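Local coordinates for putative endonuclease/exonuclease/phosphatase family protein (Bacteroides vulgatus ATCC 8482, PDB 3G6S) that probably hydrolyses phosphodiester bonds in nucleic acids, as a putative nuclease of the endonuclease/exonuclease/phosphatase family with a DNase I-like fold, at residues W6-I11 with N252-D257. Residues are numbered along the deposited sequence; the frame is centred on the assembly and turned at random.
Sequences WATFNI and NPQLAD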
# COMPACT_ATOMS: atom_id res chain seq x y z
N TRP A 6 -7.19 6.92 -4.12
CA TRP A 6 -6.07 6.09 -3.71
C TRP A 6 -6.54 4.81 -3.03
O TRP A 6 -7.66 4.75 -2.51
CB TRP A 6 -5.21 6.90 -2.75
CG TRP A 6 -3.74 6.72 -2.91
CD1 TRP A 6 -2.98 5.65 -2.51
CD2 TRP A 6 -2.83 7.67 -3.45
NE1 TRP A 6 -1.65 5.88 -2.78
CE2 TRP A 6 -1.53 7.11 -3.37
CE3 TRP A 6 -2.98 8.94 -4.03
CZ2 TRP A 6 -0.39 7.79 -3.82
CZ3 TRP A 6 -1.85 9.62 -4.47
CH2 TRP A 6 -0.57 9.03 -4.37
N ALA A 7 -5.69 3.79 -3.02
CA ALA A 7 -6.04 2.53 -2.36
C ALA A 7 -4.83 1.67 -2.00
O ALA A 7 -3.87 1.57 -2.77
CB ALA A 7 -7.00 1.73 -3.24
N THR A 8 -4.89 1.06 -0.82
CA THR A 8 -3.83 0.16 -0.37
C THR A 8 -4.50 -1.20 -0.24
O THR A 8 -5.59 -1.31 0.33
CB THR A 8 -3.24 0.58 1.00
OG1 THR A 8 -2.23 -0.36 1.38
CG2 THR A 8 -4.32 0.63 2.08
N PHE A 9 -3.85 -2.24 -0.76
CA PHE A 9 -4.44 -3.57 -0.71
C PHE A 9 -3.46 -4.74 -0.74
O PHE A 9 -2.62 -4.85 -1.63
CB PHE A 9 -5.43 -3.68 -1.87
CG PHE A 9 -6.18 -4.97 -1.91
CD1 PHE A 9 -6.68 -5.53 -0.74
CD2 PHE A 9 -6.42 -5.61 -3.12
CE1 PHE A 9 -7.41 -6.71 -0.77
CE2 PHE A 9 -7.15 -6.80 -3.17
CZ PHE A 9 -7.66 -7.35 -2.00
N ASN A 10 -3.56 -5.60 0.27
CA ASN A 10 -2.71 -6.79 0.37
C ASN A 10 -3.52 -7.87 -0.36
O ASN A 10 -4.63 -8.19 0.05
CB ASN A 10 -2.53 -7.19 1.85
CG ASN A 10 -1.54 -8.35 2.03
OD1 ASN A 10 -1.49 -9.28 1.22
ND2 ASN A 10 -0.78 -8.31 3.11
N ILE A 11 -2.97 -8.42 -1.43
CA ILE A 11 -3.70 -9.42 -2.19
C ILE A 11 -3.46 -10.87 -1.79
O ILE A 11 -4.06 -11.77 -2.38
CB ILE A 11 -3.40 -9.26 -3.68
CG1 ILE A 11 -1.93 -9.54 -3.96
CG2 ILE A 11 -3.73 -7.85 -4.13
CD1 ILE A 11 -1.61 -9.57 -5.43
N ASN A 252 -8.83 -6.72 3.56
CA ASN A 252 -9.84 -5.83 2.99
C ASN A 252 -9.10 -4.59 2.50
O ASN A 252 -8.27 -4.02 3.20
CB ASN A 252 -10.88 -5.42 4.04
CG ASN A 252 -12.03 -6.41 4.15
OD1 ASN A 252 -12.26 -7.23 3.25
ND2 ASN A 252 -12.79 -6.31 5.24
N PRO A 253 -9.37 -4.15 1.27
CA PRO A 253 -8.70 -2.96 0.73
C PRO A 253 -9.24 -1.70 1.41
O PRO A 253 -10.37 -1.68 1.91
CB PRO A 253 -9.08 -3.00 -0.75
CG PRO A 253 -10.49 -3.55 -0.68
CD PRO A 253 -10.35 -4.68 0.31
N GLN A 254 -8.42 -0.65 1.43
CA GLN A 254 -8.85 0.62 2.03
C GLN A 254 -8.81 1.71 0.97
O GLN A 254 -7.73 2.10 0.52
CB GLN A 254 -7.93 1.02 3.18
CG GLN A 254 -8.56 2.09 4.07
CD GLN A 254 -7.56 2.90 4.89
OE1 GLN A 254 -6.58 2.36 5.42
NE2 GLN A 254 -7.81 4.19 5.01
N LEU A 255 -9.98 2.20 0.56
CA LEU A 255 -10.01 3.26 -0.45
C LEU A 255 -10.01 4.64 0.20
O LEU A 255 -10.41 4.80 1.35
CB LEU A 255 -11.25 3.13 -1.35
CG LEU A 255 -11.57 1.75 -1.92
CD1 LEU A 255 -12.56 1.89 -3.08
CD2 LEU A 255 -10.31 1.07 -2.40
N ALA A 256 -9.54 5.64 -0.54
CA ALA A 256 -9.50 7.00 -0.00
C ALA A 256 -9.62 8.02 -1.11
O ALA A 256 -8.82 8.04 -2.05
CB ALA A 256 -8.19 7.22 0.76
N ASP A 257 -10.65 8.86 -1.03
CA ASP A 257 -10.81 9.89 -2.03
C ASP A 257 -10.04 11.11 -1.54
O ASP A 257 -10.40 11.73 -0.55
CB ASP A 257 -12.29 10.21 -2.24
CG ASP A 257 -12.93 9.29 -3.25
OD1 ASP A 257 -12.38 9.20 -4.37
OD2 ASP A 257 -13.97 8.66 -2.93
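Trp6, Ala7 and Thr8 pair with Ala256, Leu255 and Gln254 as antiparallel neighbours in one of the two mixed sheets of the DNase I-like fold, joining its first strand to its last. Two reciprocal pairs of backbone hydrogen bonds hold the strands. Trp6 N donates to Ala256 O at 2.9 Å and Trp6 O accepts from Ala256 N; at the other rung Gln254 N meets Thr8 O at 3.1 Å almost head-on (C=O...N 162°), whereas the return bond from Thr8 N to Gln254 O is weak. Between these rungs Ala7 faces Leu255 as a non-hydrogen-bonded pair, and Ala7 CA lies 3.4 Å from Gln254 O in a CA-H...O contact.

Apolar contacts occupy both faces. On the side facing strand 167-172 of the second sheet, Thr8 turns OG1 anti to its backbone nitrogen (chi1 179°), where it is hydrogen-bonded to Gln45 NE2, and leaves CG2 to meet Gln254 CB at 3.8 Å. On the reverse face Ala7 CB touches Leu255 CD2 at 3.5 Å. Just beyond the paired residues, Phe9 and Pro253 lie side by side; the ring meets the proline obliquely, with CD1 3.5 Å from Pro253 CB, and also touches Met44 of strand 41-45. An alanine in place of Phe9 would probably leave one flank of the proline without its packing partner and open a gap beside Met44. Farther along the ring, Phe9 CE1 lies 3.7 Å from Pro253 CD.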